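Local structure of putative alpha-L-fucosidase (Bacteroides thetaiotaomicron VPI-5482, 3GZA) at residues S222-T234 / K302-I314. The protein probably hydrolyses alpha-L-fucosidic linkages as an exported glycoside hydrolase of family 29. Sequence-based numbering, arbitrary orientation.
Sequences SETGTVEYPCWST and KYEKSVGRNATLI
Arg309 NH1 donates to Val227 O at 2.9 Å. Val227 N donates to Lys305 O at 3.0 Å. Segment 222-234, mostly loop, is thus bound through its backbone to the helix-to-strand connection of a TIM-barrel-type domain, between helix 296-304 and strand 312-317. The carbonyl of Val227 lies in the guanidinium plane of Arg309. One face of that guanidinium has Lys305 CG over its centre; the opposite face has Tyr229 CB near its rim. The group is held between the two, and its edge meets the carbonyl. Lys302 NZ reaches Thr224 O at 2.7 Å, in the carbonyl plane. Its chain is straight until a bend at the last torsion (chi4 -46°), which turns NZ onto that oxygen. Asn310 ND2 gives a nearly straight bond of 3.2 Å to Cys231 O. The same amide nitrogen also bonds Glu381, as does Ser233 OG. Water 2 joins Ser233 OG to Asn310 O. Tyr229 OH bonds Ser404 O, tying the loop to the C-terminal beta domain as well. Ser306 to Arg309 form a type I turn; Ser306 O accepts from both Arg309 N and Ala311 N. Arg309 and Ala311 pack against Val227. Both valine methyls are used: CG1 meets Ala311 CB at 3.6 Å, and CG2 lies against Arg309 CB. Thr226 and Lys305 run side by side, with Thr226 CG2 3.7 Å from Lys305 CB. From strand 312-317, Leu313 CD1 comes 3.7 Å from Gly225 CA.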
loop_
_atom_site.group_PDB
_atom_site.type_symbol
_atom_site.label_atom_id
_atom_site.label_comp_id
_atom_site.label_asym_id
_atom_site.label_seq_id
_atom_site.Cartn_x
_atom_site.Cartn_y
_atom_site.Cartn_z
ATOM N N SER A 222 -27.123 -17.528 -10.945
ATOM C CA SER A 222 -27.017 -18.187 -9.652
ATOM C C SER A 222 -25.615 -18.763 -9.559
ATOM O O SER A 222 -24.881 -18.797 -10.542
ATOM C CB SER A 222 -28.018 -19.315 -9.516
ATOM O OG SER A 222 -27.652 -20.438 -10.324
ATOM N N GLU A 223 -25.208 -19.166 -8.351
ATOM C CA GLU A 223 -23.953 -19.880 -8.131
ATOM C C GLU A 223 -24.271 -21.354 -7.793
ATOM O O GLU A 223 -23.575 -21.984 -7.002
ATOM C CB GLU A 223 -23.136 -19.233 -7.034
ATOM C CG GLU A 223 -22.744 -17.803 -7.393
ATOM C CD GLU A 223 -21.802 -17.154 -6.392
ATOM O OE1 GLU A 223 -21.623 -17.695 -5.281
ATOM O OE2 GLU A 223 -21.226 -16.090 -6.712
ATOM N N THR A 224 -25.267 -21.911 -8.472
ATOM C CA THR A 224 -25.675 -23.305 -8.300
ATOM C C THR A 224 -24.953 -24.237 -9.254
ATOM O O THR A 224 -25.140 -25.447 -9.164
ATOM C CB THR A 224 -27.169 -23.488 -8.590
ATOM O OG1 THR A 224 -27.433 -23.094 -9.929
ATOM C CG2 THR A 224 -28.046 -22.677 -7.569
ATOM N N GLY A 225 -24.154 -23.693 -10.163
ATOM C CA GLY A 225 -23.488 -24.483 -11.183
ATOM C C GLY A 225 -24.445 -24.973 -12.247
ATOM O O GLY A 225 -24.156 -25.956 -12.936
ATOM N N THR A 226 -25.570 -24.269 -12.400
ATOM C CA THR A 226 -26.585 -24.591 -13.410
ATOM C C THR A 226 -27.076 -23.317 -14.044
ATOM O O THR A 226 -26.817 -22.220 -13.552
ATOM C CB THR A 226 -27.825 -25.291 -12.824
ATOM O OG1 THR A 226 -28.624 -24.363 -12.038
ATOM C CG2 THR A 226 -27.446 -26.476 -11.991
ATOM N N VAL A 227 -27.744 -23.488 -15.168
ATOM C CA VAL A 227 -28.558 -22.464 -15.790
ATOM C C VAL A 227 -29.951 -23.047 -15.935
ATOM O O VAL A 227 -30.166 -24.223 -15.729
ATOM C CB VAL A 227 -27.997 -21.995 -17.148
ATOM C CG1 VAL A 227 -26.678 -21.249 -16.975
ATOM C CG2 VAL A 227 -27.840 -23.170 -18.169
ATOM N N GLU A 228 -30.915 -22.253 -16.373
ATOM C CA GLU A 228 -32.250 -22.747 -16.590
ATOM C C GLU A 228 -32.387 -23.243 -18.020
ATOM O O GLU A 228 -31.408 -23.253 -18.771
ATOM C CB GLU A 228 -33.263 -21.676 -16.233
ATOM C CG GLU A 228 -33.223 -21.274 -14.761
ATOM C CD GLU A 228 -33.576 -22.420 -13.847
ATOM O OE1 GLU A 228 -34.617 -23.046 -14.096
ATOM O OE2 GLU A 228 -32.863 -22.664 -12.858
ATOM N N TYR A 229 -33.570 -23.726 -18.376
ATOM C CA TYR A 229 -33.832 -24.237 -19.720
ATOM C C TYR A 229 -35.166 -23.698 -20.247
ATOM O O TYR A 229 -36.151 -23.734 -19.509
ATOM C CB TYR A 229 -33.760 -25.790 -19.724
ATOM C CG TYR A 229 -33.792 -26.282 -21.163
ATOM C CD1 TYR A 229 -32.607 -26.344 -21.901
ATOM C CD2 TYR A 229 -34.978 -26.621 -21.787
ATOM C CE1 TYR A 229 -32.610 -26.691 -23.202
ATOM C CE2 TYR A 229 -35.008 -26.976 -23.136
ATOM C CZ TYR A 229 -33.803 -27.018 -23.839
ATOM O OH TYR A 229 -33.804 -27.373 -25.160
ATOM N N PRO A 230 -35.206 -23.210 -21.507
ATOM C CA PRO A 230 -34.121 -23.125 -22.493
ATOM C C PRO A 230 -33.042 -22.139 -22.080
ATOM O O PRO A 230 -33.281 -21.273 -21.216
ATOM C CB PRO A 230 -34.833 -22.638 -23.764
ATOM C CG PRO A 230 -36.004 -21.927 -23.293
ATOM C CD PRO A 230 -36.460 -22.671 -22.070
ATOM N N CYS A 231 -31.847 -22.300 -22.637
ATOM C CA CYS A 231 -30.744 -21.375 -22.381
ATOM C C CYS A 231 -30.076 -21.011 -23.712
ATOM O O CYS A 231 -29.452 -21.845 -24.342
ATOM C CB CYS A 231 -29.699 -21.939 -21.423
ATOM S SG CYS A 231 -28.440 -20.747 -21.009
ATOM N N TRP A 232 -30.276 -19.761 -24.138
ATOM C CA TRP A 232 -29.762 -19.238 -25.401
ATOM C C TRP A 232 -28.538 -18.404 -25.145
ATOM O O TRP A 232 -28.385 -17.823 -24.094
ATOM C CB TRP A 232 -30.830 -18.328 -26.052
ATOM C CG TRP A 232 -32.182 -18.943 -26.112
ATOM C CD1 TRP A 232 -33.238 -18.693 -25.250
ATOM C CD2 TRP A 232 -32.671 -19.853 -27.080
ATOM N NE1 TRP A 232 -34.315 -19.429 -25.617
ATOM C CE2 TRP A 232 -34.011 -20.161 -26.731
ATOM C CE3 TRP A 232 -32.117 -20.449 -28.206
ATOM C CZ2 TRP A 232 -34.794 -21.031 -27.472
ATOM C CZ3 TRP A 232 -32.890 -21.353 -28.931
ATOM C CH2 TRP A 232 -34.222 -21.613 -28.582
ATOM N N SER A 233 -27.683 -18.287 -26.145
ATOM C CA SER A 233 -26.474 -17.477 -26.045
ATOM C C SER A 233 -26.690 -16.029 -26.389
ATOM O O SER A 233 -25.884 -15.186 -26.014
ATOM C CB SER A 233 -25.391 -17.959 -27.018
ATOM O OG SER A 233 -24.938 -19.250 -26.654
ATOM N N THR A 234 -27.768 -15.759 -27.108
ATOM C CA THR A 234 -28.124 -14.444 -27.574
ATOM C C THR A 234 -28.744 -13.602 -26.458
ATOM O O THR A 234 -29.311 -14.131 -25.485
ATOM C CB THR A 234 -28.962 -14.544 -28.811
ATOM O OG1 THR A 234 -30.040 -15.479 -28.630
ATOM C CG2 THR A 234 -28.088 -14.979 -29.990
ATOM N N LYS A 302 -25.204 -31.128 -11.695
ATOM C CA LYS A 302 -24.852 -29.772 -12.129
ATOM C C LYS A 302 -24.270 -29.761 -13.525
ATOM O O LYS A 302 -24.616 -28.887 -14.345
ATOM C CB LYS A 302 -23.942 -29.087 -11.123
ATOM C CG LYS A 302 -24.633 -28.859 -9.768
ATOM C CD LYS A 302 -23.703 -28.213 -8.777
ATOM C CE LYS A 302 -24.407 -28.081 -7.410
ATOM N NZ LYS A 302 -25.795 -27.548 -7.528
ATOM N N TYR A 303 -23.373 -30.687 -13.814
ATOM C CA TYR A 303 -22.797 -30.804 -15.171
ATOM C C TYR A 303 -23.897 -30.902 -16.225
ATOM O O TYR A 303 -23.874 -30.184 -17.249
ATOM C CB TYR A 303 -21.900 -32.069 -15.208
ATOM C CG TYR A 303 -21.264 -32.326 -16.576
ATOM C CD1 TYR A 303 -20.118 -31.658 -16.955
ATOM C CD2 TYR A 303 -21.805 -33.242 -17.449
ATOM C CE1 TYR A 303 -19.540 -31.859 -18.192
ATOM C CE2 TYR A 303 -21.232 -33.469 -18.664
ATOM C CZ TYR A 303 -20.118 -32.783 -19.025
ATOM O OH TYR A 303 -19.534 -33.002 -20.279
ATOM N N GLU A 304 -24.874 -31.772 -15.993
ATOM C CA GLU A 304 -25.945 -31.973 -16.987
ATOM C C GLU A 304 -26.836 -30.737 -17.130
ATOM O O GLU A 304 -27.446 -30.517 -18.174
ATOM C CB GLU A 304 -26.779 -33.226 -16.641
ATOM C CG GLU A 304 -25.958 -34.501 -16.784
ATOM C CD GLU A 304 -26.734 -35.757 -16.562
ATOM O OE1 GLU A 304 -27.977 -35.721 -16.447
ATOM O OE2 GLU A 304 -26.097 -36.822 -16.529
ATOM N N LYS A 305 -26.903 -29.930 -16.076
ATOM C CA LYS A 305 -27.729 -28.723 -16.070
ATOM C C LYS A 305 -26.934 -27.453 -16.325
ATOM O O LYS A 305 -27.400 -26.367 -16.077
ATOM C CB LYS A 305 -28.574 -28.647 -14.778
ATOM C CG LYS A 305 -29.626 -29.748 -14.683
ATOM C CD LYS A 305 -30.302 -29.859 -13.313
ATOM C CE LYS A 305 -31.402 -30.993 -13.296
ATOM N NZ LYS A 305 -31.687 -31.503 -11.904
ATOM N N SER A 306 -25.708 -27.579 -16.827
ATOM C CA SER A 306 -24.875 -26.442 -17.194
ATOM C C SER A 306 -24.340 -26.757 -18.558
ATOM O O SER A 306 -24.925 -26.296 -19.525
ATOM C CB SER A 306 -23.750 -26.125 -16.204
ATOM O OG SER A 306 -22.999 -27.280 -15.878
ATOM N N VAL A 307 -23.300 -27.598 -18.633
ATOM C CA VAL A 307 -22.739 -28.021 -19.902
ATOM C C VAL A 307 -23.848 -28.619 -20.790
ATOM O O VAL A 307 -23.888 -28.397 -22.003
ATOM C CB VAL A 307 -21.603 -29.018 -19.693
ATOM C CG1 VAL A 307 -21.070 -29.565 -21.084
ATOM C CG2 VAL A 307 -20.471 -28.369 -18.824
ATOM N N GLY A 308 -24.788 -29.353 -20.200
ATOM C CA GLY A 308 -25.916 -29.930 -20.952
ATOM C C GLY A 308 -27.082 -29.022 -21.269
ATOM O O GLY A 308 -28.072 -29.447 -21.868
ATOM N N ARG A 309 -26.950 -27.772 -20.839
ATOM C CA ARG A 309 -27.893 -26.683 -21.077
ATOM C C ARG A 309 -27.164 -25.480 -21.734
ATOM O O ARG A 309 -27.557 -24.338 -21.563
ATOM C CB ARG A 309 -28.600 -26.247 -19.776
ATOM C CG ARG A 309 -29.585 -27.211 -19.282
ATOM C CD ARG A 309 -30.289 -26.734 -18.026
ATOM N NE ARG A 309 -31.250 -27.732 -17.576
ATOM C CZ ARG A 309 -31.971 -27.603 -16.465
ATOM N NH1 ARG A 309 -31.863 -26.541 -15.704
ATOM N NH2 ARG A 309 -32.792 -28.560 -16.103
ATOM N N ASN A 310 -26.120 -25.747 -22.525
ATOM C CA ASN A 310 -25.481 -24.708 -23.328
ATOM C C ASN A 310 -24.834 -23.614 -22.502
ATOM O O ASN A 310 -24.867 -22.449 -22.858
ATOM C CB ASN A 310 -26.537 -24.055 -24.257
ATOM C CG ASN A 310 -25.922 -23.239 -25.375
ATOM O OD1 ASN A 310 -24.784 -23.501 -25.824
ATOM N ND2 ASN A 310 -26.719 -22.273 -25.902
ATOM N N ALA A 311 -24.248 -23.984 -21.362
ATOM C CA ALA A 311 -23.490 -23.074 -20.547
ATOM C C ALA A 311 -22.126 -23.717 -20.196
ATOM O O ALA A 311 -22.049 -24.889 -19.917
ATOM C CB ALA A 311 -24.279 -22.727 -19.235
ATOM N N THR A 312 -21.059 -22.937 -20.218
ATOM C CA THR A 312 -19.772 -23.359 -19.741
ATOM C C THR A 312 -19.761 -23.203 -18.226
ATOM O O THR A 312 -20.154 -22.168 -17.676
ATOM C CB THR A 312 -18.646 -22.633 -20.451
ATOM O OG1 THR A 312 -18.572 -23.179 -21.792
ATOM C CG2 THR A 312 -17.286 -22.807 -19.708
ATOM N N LEU A 313 -19.284 -24.235 -17.543
ATOM C CA LEU A 313 -19.312 -24.345 -16.094
ATOM C C LEU A 313 -17.953 -24.016 -15.502
ATOM O O LEU A 313 -16.921 -24.579 -15.932
ATOM C CB LEU A 313 -19.687 -25.772 -15.730
ATOM C CG LEU A 313 -19.609 -26.215 -14.266
ATOM C CD1 LEU A 313 -20.627 -25.417 -13.391
ATOM C CD2 LEU A 313 -19.823 -27.752 -14.078
ATOM N N ILE A 314 -17.949 -23.157 -14.480
ATOM C CA ILE A 314 -16.754 -22.802 -13.770
ATOM C C ILE A 314 -16.814 -23.314 -12.325
ATOM O O ILE A 314 -17.719 -22.954 -11.596
ATOM C CB ILE A 314 -16.466 -21.278 -13.775
ATOM C CG1 ILE A 314 -16.396 -20.792 -15.241
ATOM C CG2 ILE A 314 -15.155 -20.984 -12.990
ATOM C CD1 ILE A 314 -16.092 -19.243 -15.389
HETATM O O HOH W 1 -29.963 -24.779 -23.928
HETATM O O HOH W 2 -25.155 -19.839 -23.843
#